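Local coordinates for nucleoprotein (Rift valley fever virus, PDB 3OV9) that encapsidates the viral genomic RNA as ring-shaped oligomers, shielding it from nucleases and presenting it as the template for transcription and replication, at residues A[31-36]-A[107-112]; A[169-174]-A[235-240]. All coordinates share one frame; numbering follows the deposited sequence.

Overall arrangement
From the N terminus, helices 4-13 and 18-28 form an arm in the region essential for oligomerization, and the chain then enters the globular body at residues 31-36. Contact 1 brings the end of helix 104-110 back against this entry and the start of helix 35-46, closing a loop of 70 mostly helical residues. The chain continues through helices 112-122 and 130-136 before contact 2 opens on helix 159-180 and closes about 60 residues later on helix 232-243 near the C terminus. The two loops therefore follow in series, neither nesting nor crossing. Their centres lie 23 Å apart, and their nearest atoms are about 10 Å from each other.

Contact 1. Residues A[31-36]-A[107-112]; sequences QGFDAR and VAAALA. With NO2 (nitrite ion), chain D.
Oxygen O2 of a bound nitrite ion is gripped by two successive backbone amides next to the Phe33-Ala109 contact: Gly32 N donates to it at 2.8 Å, with a bent N-H...O angle of 139°, and Phe33 N adds a longer, weak bond. The ion, probably from the crystallisation liquor, also lies against the phenyl group, its nitrogen 3.4 Å from Phe33 CE2 in an oblique approach. The same ring reaches across to helix 104-110. With chi1 of 78°, Phe33 holds its CG between the backbone N and the carbonyl carbon, and this turns the CE1/CZ end of the ring to Ala109 and Ala110. There the methyl of Ala109 sits over one ring face in a CH-pi contact, its CB 3.8 Å from the Phe33 ring centroid and 21° off the normal. Its position is displaced toward the rim, and CZ is the nearest ring atom. One residue on, Phe33 CE1 comes within 3.6 Å of Ala110 N and also meets the Ala110 methyl. Beside the ring contact the backbones come close: the CA atoms of Ala35 and Ala110 are 4.6 Å apart, with their methyls, CB to CB, at 4.1 Å. Small side chains on both segments suit so near an approach. Asp34 caps the N terminus of helix 35-46 through OD1 and Arg37 N, while Leu111 marks the break between helices 104-110 and 112-122. Ala202, Ala203 and Ser206 complete the nitrite pocket. Phe33 and the neighbouring Arg106 and Ser105 are RNA-binding positions by similarity, so the arrangement is consistent with part of the phlebovirus nucleoprotein RNA-binding site, placed where the N-terminal arm joins the helical body.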
loop_
_atom_site.group_PDB
_atom_site.type_symbol
_atom_site.label_atom_id
_atom_site.label_comp_id
_atom_site.label_asym_id
_atom_site.label_seq_id
_atom_site.Cartn_x
_atom_site.Cartn_y
_atom_site.Cartn_z
ATOM N N GLN A 31 7.857 33.820 -3.997
ATOM C CA GLN A 31 9.251 34.060 -4.384
ATOM C C GLN A 31 10.040 32.764 -4.240
ATOM O O GLN A 31 10.093 32.186 -3.152
ATOM C CB GLN A 31 9.894 35.168 -3.538
ATOM C CG GLN A 31 11.336 35.495 -3.954
ATOM C CD GLN A 31 12.004 36.546 -3.087
ATOM O OE1 GLN A 31 12.447 36.266 -1.970
ATOM N NE2 GLN A 31 12.103 37.763 -3.610
ATOM N N GLY A 32 10.646 32.320 -5.339
ATOM C CA GLY A 32 11.458 31.100 -5.353
ATOM C C GLY A 32 12.850 31.290 -4.771
ATOM O O GLY A 32 13.385 30.394 -4.112
ATOM N N PHE A 33 13.439 32.458 -5.020
ATOM C CA PHE A 33 14.766 32.800 -4.510
ATOM C C PHE A 33 14.943 34.318 -4.496
ATOM O O PHE A 33 14.216 35.045 -5.179
ATOM C CB PHE A 33 15.871 32.142 -5.356
ATOM C CG PHE A 33 16.133 32.844 -6.660
ATOM C CD1 PHE A 33 17.297 33.583 -6.845
ATOM C CD2 PHE A 33 15.206 32.787 -7.697
ATOM C CE1 PHE A 33 17.535 34.246 -8.041
ATOM C CE2 PHE A 33 15.435 33.454 -8.898
ATOM C CZ PHE A 33 16.601 34.183 -9.069
ATOM N N ASP A 34 15.926 34.781 -3.735
ATOM C CA ASP A 34 16.205 36.202 -3.579
ATOM C C ASP A 34 17.553 36.513 -4.221
ATOM O O ASP A 34 18.595 36.316 -3.598
ATOM C CB ASP A 34 16.223 36.545 -2.086
ATOM C CG ASP A 34 16.334 38.038 -1.812
ATOM O OD1 ASP A 34 16.936 38.782 -2.616
ATOM O OD2 ASP A 34 15.822 38.466 -0.757
ATOM N N ALA A 35 17.515 37.002 -5.460
ATOM C CA ALA A 35 18.727 37.237 -6.260
ATOM C C ALA A 35 19.726 38.207 -5.625
ATOM O O ALA A 35 20.934 37.953 -5.639
ATOM C CB ALA A 35 18.358 37.697 -7.658
ATOM N N ARG A 36 19.227 39.313 -5.075
ATOM C CA ARG A 36 20.093 40.302 -4.426
ATOM C C ARG A 36 20.836 39.711 -3.229
ATOM O O ARG A 36 22.023 39.987 -3.036
ATOM C CB ARG A 36 19.297 41.544 -4.005
ATOM C CG ARG A 36 18.865 42.421 -5.165
ATOM C CD ARG A 36 17.923 43.532 -4.706
ATOM N NE ARG A 36 17.431 44.318 -5.836
ATOM C CZ ARG A 36 16.360 44.011 -6.567
ATOM N NH1 ARG A 36 15.641 42.927 -6.296
ATOM N NH2 ARG A 36 16.007 44.796 -7.578
ATOM N N VAL A 107 22.654 30.226 -7.447
ATOM C CA VAL A 107 23.743 30.933 -8.123
ATOM C C VAL A 107 23.442 31.068 -9.624
ATOM O O VAL A 107 23.542 32.162 -10.186
ATOM C CB VAL A 107 25.118 30.257 -7.877
ATOM C CG1 VAL A 107 26.218 30.950 -8.688
ATOM C CG2 VAL A 107 25.464 30.287 -6.386
ATOM N N ALA A 108 23.051 29.961 -10.253
ATOM C CA ALA A 108 22.681 29.958 -11.670
ATOM C C ALA A 108 21.514 30.901 -11.966
ATOM O O ALA A 108 21.513 31.597 -12.984
ATOM C CB ALA A 108 22.353 28.537 -12.135
ATOM N N ALA A 109 20.533 30.927 -11.066
ATOM C CA ALA A 109 19.334 31.742 -11.252
ATOM C C ALA A 109 19.605 33.234 -11.078
ATOM O O ALA A 109 19.101 34.060 -11.851
ATOM C CB ALA A 109 18.237 31.287 -10.306
ATOM N N ALA A 110 20.398 33.574 -10.068
ATOM C CA ALA A 110 20.718 34.970 -9.788
ATOM C C ALA A 110 21.608 35.560 -10.870
ATOM O O ALA A 110 21.597 36.769 -11.076
ATOM C CB ALA A 110 21.374 35.107 -8.434
ATOM N N LEU A 111 22.370 34.698 -11.549
ATOM C CA LEU A 111 23.295 35.112 -12.605
ATOM C C LEU A 111 22.897 34.550 -13.987
ATOM O O LEU A 111 23.750 34.153 -14.794
ATOM C CB LEU A 111 24.736 34.743 -12.213
ATOM C CG LEU A 111 25.254 35.351 -10.898
ATOM C CD1 LEU A 111 26.472 34.601 -10.371
ATOM C CD2 LEU A 111 25.560 36.840 -11.044
ATOM N N ALA A 112 21.590 34.558 -14.255
ATOM C CA ALA A 112 20.996 33.939 -15.447
ATOM C C ALA A 112 21.525 34.456 -16.786
ATOM O O ALA A 112 21.564 33.719 -17.774
ATOM C CB ALA A 112 19.477 34.046 -15.399
HETATM N N NO2 D . 12.184 34.563 -8.586
HETATM O O1 NO2 D . 12.324 35.909 -8.071
HETATM O O2 NO2 D . 11.678 33.710 -7.530
#

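Contact 2. Residues A[169-174]-A[235-240]; sequences HSLYLL and MAAAQA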
loop_
_atom_site.group_PDB
_atom_site.type_symbol
_atom_site.label_atom_id
_atom_site.label_comp_id
_atom_site.label_asym_id
_atom_site.label_seq_id
_atom_site.Cartn_x
_atom_site.Cartn_y
_atom_site.Cartn_z
ATOM N N HIS A 169 9.821 27.950 -23.877
ATOM C CA HIS A 169 10.594 27.602 -22.680
ATOM C C HIS A 169 9.957 26.424 -21.938
ATOM O O HIS A 169 10.665 25.549 -21.431
ATOM C CB HIS A 169 10.716 28.834 -21.767
ATOM C CG HIS A 169 11.385 28.572 -20.449
ATOM N ND1 HIS A 169 12.630 27.989 -20.339
ATOM C CD2 HIS A 169 10.989 28.849 -19.184
ATOM C CE1 HIS A 169 12.964 27.903 -19.064
ATOM N NE2 HIS A 169 11.986 28.418 -18.341
ATOM N N SER A 170 8.626 26.405 -21.899
ATOM C CA SER A 170 7.871 25.348 -21.217
ATOM C C SER A 170 8.039 23.966 -21.859
ATOM O O SER A 170 7.891 22.944 -21.178
ATOM C CB SER A 170 6.390 25.717 -21.112
ATOM O OG SER A 170 6.205 26.845 -20.268
ATOM N N LEU A 171 8.353 23.934 -23.156
ATOM C CA LEU A 171 8.652 22.669 -23.836
ATOM C C LEU A 171 9.850 21.991 -23.177
ATOM O O LEU A 171 9.798 20.795 -22.876
ATOM C CB LEU A 171 8.897 22.870 -25.338
ATOM C CG LEU A 171 9.088 21.594 -26.173
ATOM C CD1 LEU A 171 7.761 20.870 -26.397
ATOM C CD2 LEU A 171 9.763 21.899 -27.507
ATOM N N TYR A 172 10.914 22.764 -22.941
ATOM C CA TYR A 172 12.078 22.277 -22.198
ATOM C C TYR A 172 11.732 21.889 -20.758
ATOM O O TYR A 172 12.170 20.842 -20.279
ATOM C CB TYR A 172 13.226 23.300 -22.210
ATOM C CG TYR A 172 14.153 23.168 -21.018
ATOM C CD1 TYR A 172 15.176 22.216 -21.000
ATOM C CD2 TYR A 172 13.989 23.980 -19.895
ATOM C CE1 TYR A 172 16.019 22.087 -19.896
ATOM C CE2 TYR A 172 14.817 23.855 -18.791
ATOM C CZ TYR A 172 15.828 22.911 -18.794
ATOM O OH TYR A 172 16.647 22.800 -17.694
ATOM N N LEU A 173 10.968 22.742 -20.073
ATOM C CA LEU A 173 10.628 22.520 -18.664
ATOM C C LEU A 173 9.831 21.235 -18.470
ATOM O O LEU A 173 9.965 20.566 -17.446
ATOM C CB LEU A 173 9.863 23.710 -18.080
ATOM C CG LEU A 173 10.634 25.007 -17.816
ATOM C CD1 LEU A 173 9.666 26.094 -17.390
ATOM C CD2 LEU A 173 11.712 24.811 -16.759
ATOM N N LEU A 174 9.012 20.905 -19.466
ATOM C CA LEU A 174 8.248 19.659 -19.485
ATOM C C LEU A 174 9.167 18.437 -19.519
ATOM O O LEU A 174 8.979 17.493 -18.749
ATOM C CB LEU A 174 7.290 19.647 -20.683
ATOM C CG LEU A 174 6.408 18.419 -20.942
ATOM C CD1 LEU A 174 5.435 18.174 -19.796
ATOM C CD2 LEU A 174 5.655 18.586 -22.256
ATOM N N MET A 235 9.014 30.298 -32.192
ATOM C CA MET A 235 7.652 30.035 -32.664
ATOM C C MET A 235 7.417 28.542 -32.883
ATOM O O MET A 235 6.370 28.011 -32.503
ATOM C CB MET A 235 7.340 30.822 -33.944
ATOM C CG MET A 235 7.359 32.349 -33.783
ATOM S SD MET A 235 6.306 33.010 -32.465
ATOM C CE MET A 235 4.666 32.647 -33.089
ATOM N N ALA A 236 8.404 27.874 -33.477
ATOM C CA ALA A 236 8.356 26.426 -33.682
ATOM C C ALA A 236 8.214 25.667 -32.361
ATOM O O ALA A 236 7.410 24.737 -32.254
ATOM C CB ALA A 236 9.591 25.958 -34.438
ATOM N N ALA A 237 8.986 26.079 -31.357
ATOM C CA ALA A 237 8.948 25.439 -30.041
ATOM C C ALA A 237 7.643 25.706 -29.293
ATOM O O ALA A 237 7.157 24.839 -28.566
ATOM C CB ALA A 237 10.147 25.857 -29.206
ATOM N N ALA A 238 7.079 26.901 -29.476
ATOM C CA ALA A 238 5.788 27.249 -28.880
ATOM C C ALA A 238 4.678 26.356 -29.429
ATOM O O ALA A 238 3.838 25.862 -28.671
ATOM C CB ALA A 238 5.463 28.725 -29.119
ATOM N N GLN A 239 4.693 26.148 -30.745
ATOM C CA GLN A 239 3.746 25.261 -31.415
ATOM C C GLN A 239 3.937 23.813 -30.957
ATOM O O GLN A 239 2.961 23.095 -30.731
ATOM C CB GLN A 239 3.878 25.389 -32.941
ATOM C CG GLN A 239 3.100 24.354 -33.774
ATOM C CD GLN A 239 1.587 24.411 -33.583
ATOM O OE1 GLN A 239 0.905 23.389 -33.673
ATOM N NE2 GLN A 239 1.058 25.602 -33.331
ATOM N N ALA A 240 5.194 23.401 -30.805
ATOM C CA ALA A 240 5.517 22.063 -30.306
ATOM C C ALA A 240 4.968 21.817 -28.897
ATOM O O ALA A 240 4.506 20.716 -28.595
ATOM C CB ALA A 240 7.022 21.815 -30.354
#
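Helix-helix packing in the all-helical body of the nucleoprotein brings Leu171 of helix 159-180 against Ala237 and Ala240 of the C-terminal helix 232-243. The two alanines are three residues apart, so they fall on the same side of their helix and offer it as a low, smooth surface. Leu171 is the one residue of 169-174 that bears on this surface. Its CA-CB bond points toward the other helix; chi1 of -174° sets CG anti to the backbone N, and chi2 of 75° then turns the two methyls onto the alanines. The closest CA pair, Leu171 and Ala237, is 6.8 Å apart, which reflects how little side chain separates the helices here. The interface is wholly apolar in its side chains and small, with 136 Å² buried over both sides. The two segments run in the same general direction, and other pairs keep this order along the helices: Met235 touches Ala164, and Ala237 also touches Ala168. Leu171 additionally packs on Met133 of helix 130-136, so the C-terminal helix and that shorter helix share it. Leu173 packs on Phe196 and Met200 of helix 189-204, so helix 159-180 is also covered on that side. Within 169-174, Leu173 CG also sits 3.7 Å above one face of the His169 ring, offset toward its rim. Across the contact, both methyls of Leu171 meet Ala240. CD2 is nearest Ala240 CB, at 4.0 Å, and reaches Ala237 CB at 4.3 Å, bridging the two alanine methyls, while CD1 lies 3.9 Å from Ala240 C and also close to CB of the same residue.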